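Local coordinates for protein 1-pyrroline-5-carboxylate dehydrogenase (Thermus thermophilus, PDB 1UZB) that probably oxidises glutamate semialdehyde, the open form of 1-pyrroline-5-carboxylate, to glutamate with a nicotinamide dinucleotide cofactor, as an aldehyde dehydrogenase family member, at residues S55-P58 with S62-V65; A209-V214 with P362-E367. All coordinates share one frame; numbering follows the deposited sequence.

Interaction 1: S55-P58 with S62-V65; sequences SLNP and SEVV
Asn57 and Glu63 lie side by side, their side chains pointing the same way, and meet through ND2 of Asn57 and OE1 of Glu63, 2.9 Å apart. This hydrogen bond is bent, 142° at the hydrogen, and the amide and carboxylate planes stand 50° apart; ND2 comes to the anti side of OE1, somewhat out of the carboxylate plane. With chi1 at 176°, the amide swings away from the Asn57 nitrogen and comes alongside the extended Glu63 chain. OD1 accepts a hydrogen bond from Ser59 N, so both ends of the amide are engaged and its flip is settled. The other carboxylate oxygen, OE2, turns to Arg31 in a long, weak ion pair.

Leu56 and Val64 face each other as a non-hydrogen-bonded antiparallel pair, and on their side of the sheet the two side chains cross at a slant, CD2 of Leu56 4.0 Å from CG2 of Val64. Two backbone bonds flank the pair, from Val65 N to Ser55 O at 2.8 Å and from Asn57 N to Glu63 O at 3.1 Å. Val65, buried, points at the first strand and lays CG2 against its backbone, 3.8 Å from Asn57 N. Phe34 touches both Val65 and Glu63, while Ser55 OG turns elsewhere, to Glu123.

All this is the closing end of a beta hairpin, strands 52-57 and 64-69, with the Asn57-Glu63 hydrogen bond beside the turn; within this chain, strand 52-57 forms one edge of the small four-stranded mixed sheet.

Interaction 2: A209-V214 with P362-E367; sequences AEDAVV and PVVSAE
Two helix starts come together here: Asp211, in the turn just before helix 213-226, reaches across to Val364 and Ser365, which lead into helix 366-379. Directly, the segments meet only by van der Waals contact. CB of Asp211 rests on CG2 of Val364 at 3.9 Å, the methyl being anti to the backbone N of its valine, and the carboxylate continues past the isopropyl group to bring OD1 within 3.9 Å of Ser365 CB.

No hydrogen bond joins the segments directly; one water does the work. It donates to Asp211 OD2 at 2.7 Å and also lies 2.7 Å from Ser365 OG. That hydroxyl has a second duty. Ser365 is the N-cap of its helix, and with OG placed between the backbone N and the carbonyl carbon (chi1 65°) it caps Gln368 N, so the same oxygen serves the helix end and the water. Without the carboxylate, as with an alanine at Asp211, the water is likely to lose the acceptor it donates to, and the segments their polar link through Ser365.

On the other side the turn is closed by the bond from Ala212 N to Ala209 O, 3.0 Å long. Ala212, also an N-cap, has no polar side-chain atom to offer; instead Glu123 OE1 takes the hydrogen bond of Val214 N.

Gln320 OE1 accepts from Val364 N, and Val363 makes a backbone hydrogen bond with Tyr397 and packs on Gln320, whereas the start of helix 213-226 touches both strand 52-57, where Val213 meets Met53 and Ser55, and helix 113-124, where Ala212 meets Val124.

Both contacts are partly buried, but interaction 2 lies nearer the chain centre, about 14 Å from it to the contact's own centre against about 22 Å for interaction 1. They touch: Pro58, at the hairpin turn, packs on Pro362, its O 3.4 Å from Pro362 CB. Ser55 of strand 52-57 rests on Val213 and Val214 of helix 213-226, so the two share that strand-helix junction, and Glu123 OE1 is hydrogen-bonded to both Ser55 OG and Val214 N. The chemistry follows the place in the fold: a hairpin in a small sheet is joined by direct backbone and side-chain bonds, two helix starts far apart in sequence by slight van der Waals contact and a bridging water.

Interaction 1: S55-P58 with S62-V65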
loop_
_atom_site.group_PDB
_atom_site.type_symbol
_atom_site.label_atom_id
_atom_site.label_comp_id
_atom_site.label_asym_id
_atom_site.label_seq_id
_atom_site.Cartn_x
_atom_site.Cartn_y
_atom_site.Cartn_z
ATOM N N SER A 55 31.689 37.468 -22.201
ATOM C CA SER A 55 31.233 37.327 -20.823
ATOM C C SER A 55 32.323 37.896 -19.926
ATOM O O SER A 55 33.458 37.421 -19.933
ATOM C CB SER A 55 30.985 35.860 -20.479
ATOM O OG SER A 55 30.472 35.743 -19.163
ATOM N N LEU A 56 31.967 38.917 -19.155
ATOM C CA LEU A 56 32.918 39.584 -18.276
ATOM C C LEU A 56 32.865 39.136 -16.821
ATOM O O LEU A 56 31.877 38.568 -16.358
ATOM C CB LEU A 56 32.691 41.095 -18.334
ATOM C CG LEU A 56 32.708 41.730 -19.727
ATOM C CD1 LEU A 56 32.376 43.208 -19.620
ATOM C CD2 LEU A 56 34.072 41.531 -20.363
ATOM N N ASN A 57 33.956 39.400 -16.113
ATOM C CA ASN A 57 34.078 39.079 -14.696
ATOM C C ASN A 57 33.527 40.301 -13.957
ATOM O O ASN A 57 34.129 41.369 -13.990
ATOM C CB ASN A 57 35.556 38.876 -14.357
ATOM C CG ASN A 57 35.798 38.624 -12.885
ATOM O OD1 ASN A 57 34.893 38.740 -12.061
ATOM N ND2 ASN A 57 37.035 38.289 -12.544
ATOM N N PRO A 58 32.377 40.167 -13.279
ATOM C CA PRO A 58 31.810 41.318 -12.565
ATOM C C PRO A 58 32.673 41.856 -11.428
ATOM O O PRO A 58 32.448 42.969 -10.948
ATOM C CB PRO A 58 30.454 40.802 -12.089
ATOM C CG PRO A 58 30.701 39.331 -11.894
ATOM C CD PRO A 58 31.532 38.970 -13.113
ATOM N N SER A 62 37.231 44.186 -16.685
ATOM C CA SER A 62 38.182 44.332 -17.780
ATOM C C SER A 62 38.630 42.932 -18.197
ATOM O O SER A 62 39.236 42.748 -19.254
ATOM C CB SER A 62 39.396 45.157 -17.341
ATOM O OG SER A 62 40.106 44.512 -16.298
ATOM N N GLU A 63 38.311 41.946 -17.363
ATOM C CA GLU A 63 38.683 40.562 -17.629
ATOM C C GLU A 63 37.574 39.798 -18.340
ATOM O O GLU A 63 36.423 39.790 -17.896
ATOM C CB GLU A 63 39.019 39.835 -16.326
ATOM C CG GLU A 63 39.949 40.601 -15.405
ATOM C CD GLU A 63 40.416 39.767 -14.232
ATOM O OE1 GLU A 63 39.644 38.905 -13.761
ATOM O OE2 GLU A 63 41.557 39.981 -13.776
ATOM N N VAL A 64 37.934 39.148 -19.440
ATOM C CA VAL A 64 36.989 38.364 -20.224
ATOM C C VAL A 64 37.046 36.906 -19.775
ATOM O O VAL A 64 38.038 36.211 -20.005
ATOM C CB VAL A 64 37.322 38.442 -21.729
ATOM C CG1 VAL A 64 36.369 37.562 -22.528
ATOM C CG2 VAL A 64 37.231 39.881 -22.202
ATOM N N VAL A 65 35.982 36.447 -19.125
ATOM C CA VAL A 65 35.929 35.067 -18.660
ATOM C C VAL A 65 35.927 34.138 -19.868
ATOM O O VAL A 65 36.594 33.106 -19.873
ATOM C CB VAL A 65 34.666 34.815 -17.802
ATOM C CG1 VAL A 65 34.586 33.343 -17.405
ATOM C CG2 VAL A 65 34.705 35.692 -16.559
#

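Interaction 2: A209-V214 with P362-E367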
loop_
_atom_site.group_PDB
_atom_site.type_symbol
_atom_site.label_atom_id
_atom_site.label_comp_id
_atom_site.label_asym_id
_atom_site.label_seq_id
_atom_site.Cartn_x
_atom_site.Cartn_y
_atom_site.Cartn_z
ATOM N N ALA A 209 21.118 33.096 -19.991
ATOM C CA ALA A 209 21.086 34.535 -19.776
ATOM C C ALA A 209 22.432 35.054 -20.285
ATOM O O ALA A 209 23.451 34.376 -20.149
ATOM C CB ALA A 209 20.916 34.841 -18.295
ATOM N N GLU A 210 22.433 36.245 -20.874
ATOM C CA GLU A 210 23.656 36.831 -21.427
ATOM C C GLU A 210 24.861 36.861 -20.493
ATOM O O GLU A 210 25.987 36.620 -20.925
ATOM C CB GLU A 210 23.397 38.262 -21.908
ATOM C CG GLU A 210 22.376 38.401 -23.015
ATOM C CD GLU A 210 22.304 39.821 -23.549
ATOM O OE1 GLU A 210 21.346 40.133 -24.281
ATOM O OE2 GLU A 210 23.214 40.621 -23.242
ATOM N N ASP A 211 24.622 37.160 -19.220
ATOM C CA ASP A 211 25.697 37.256 -18.236
ATOM C C ASP A 211 26.270 35.923 -17.772
ATOM O O ASP A 211 27.285 35.898 -17.073
ATOM C CB ASP A 211 25.213 38.034 -17.007
ATOM C CG ASP A 211 24.952 39.497 -17.304
ATOM O OD1 ASP A 211 25.910 40.206 -17.676
ATOM O OD2 ASP A 211 23.791 39.938 -17.161
ATOM N N ALA A 212 25.637 34.822 -18.163
ATOM C CA ALA A 212 26.087 33.504 -17.734
ATOM C C ALA A 212 26.186 32.480 -18.860
ATOM O O ALA A 212 25.928 31.293 -18.655
ATOM C CB ALA A 212 25.152 32.988 -16.639
ATOM N N VAL A 213 26.585 32.930 -20.043
ATOM C CA VAL A 213 26.701 32.031 -21.188
ATOM C C VAL A 213 27.829 30.997 -21.074
ATOM O O VAL A 213 27.716 29.893 -21.606
ATOM C CB VAL A 213 26.897 32.823 -22.504
ATOM C CG1 VAL A 213 25.662 33.656 -22.791
ATOM C CG2 VAL A 213 28.131 33.710 -22.407
ATOM N N VAL A 214 28.912 31.337 -20.382
ATOM C CA VAL A 214 30.017 30.392 -20.262
ATOM C C VAL A 214 29.667 29.175 -19.418
ATOM O O VAL A 214 29.926 28.041 -19.820
ATOM C CB VAL A 214 31.283 31.057 -19.675
ATOM C CG1 VAL A 214 32.363 30.008 -19.436
ATOM C CG2 VAL A 214 31.799 32.118 -20.636
ATOM N N PRO A 362 30.305 41.234 -6.188
ATOM C CA PRO A 362 29.744 42.368 -6.927
ATOM C C PRO A 362 28.368 42.016 -7.476
ATOM O O PRO A 362 27.988 40.844 -7.494
ATOM C CB PRO A 362 30.737 42.535 -8.061
ATOM C CG PRO A 362 31.012 41.100 -8.415
ATOM C CD PRO A 362 31.188 40.432 -7.055
ATOM N N VAL A 363 27.609 43.017 -7.911
ATOM C CA VAL A 363 26.336 42.707 -8.542
ATOM C C VAL A 363 26.773 42.233 -9.931
ATOM O O VAL A 363 27.913 42.471 -10.346
ATOM C CB VAL A 363 25.368 43.918 -8.585
ATOM C CG1 VAL A 363 24.899 44.234 -7.170
ATOM C CG2 VAL A 363 26.032 45.125 -9.205
ATOM N N VAL A 364 25.882 41.568 -10.652
ATOM C CA VAL A 364 26.247 40.955 -11.925
ATOM C C VAL A 364 26.708 41.772 -13.129
ATOM O O VAL A 364 27.492 41.273 -13.938
ATOM C CB VAL A 364 25.120 39.992 -12.388
ATOM C CG1 VAL A 364 24.034 40.757 -13.123
ATOM C CG2 VAL A 364 25.705 38.883 -13.247
ATOM N N SER A 365 26.252 43.009 -13.266
ATOM C CA SER A 365 26.643 43.795 -14.435
ATOM C C SER A 365 26.554 45.286 -14.187
ATOM O O SER A 365 26.024 45.725 -13.170
ATOM C CB SER A 365 25.735 43.452 -15.613
ATOM O OG SER A 365 24.403 43.862 -15.333
ATOM N N ALA A 366 27.062 46.060 -15.144
ATOM C CA ALA A 366 27.027 47.510 -15.050
ATOM C C ALA A 366 25.584 48.001 -15.047
ATOM O O ALA A 366 25.246 48.923 -14.311
ATOM C CB ALA A 366 27.793 48.131 -16.215
ATOM N N GLU A 367 24.732 47.386 -15.861
ATOM C CA GLU A 367 23.336 47.806 -15.899
ATOM C C GLU A 367 22.644 47.474 -14.580
ATOM O O GLU A 367 21.853 48.266 -14.075
ATOM C CB GLU A 367 22.589 47.149 -17.062
ATOM C CG GLU A 367 21.107 47.530 -17.133
ATOM C CD GLU A 367 20.866 49.033 -17.258
ATOM O OE1 GLU A 367 19.692 49.452 -17.172
ATOM O OE2 GLU A 367 21.838 49.798 -17.442
HETATM O O HOH W 1 22.847 42.515 -17.066
#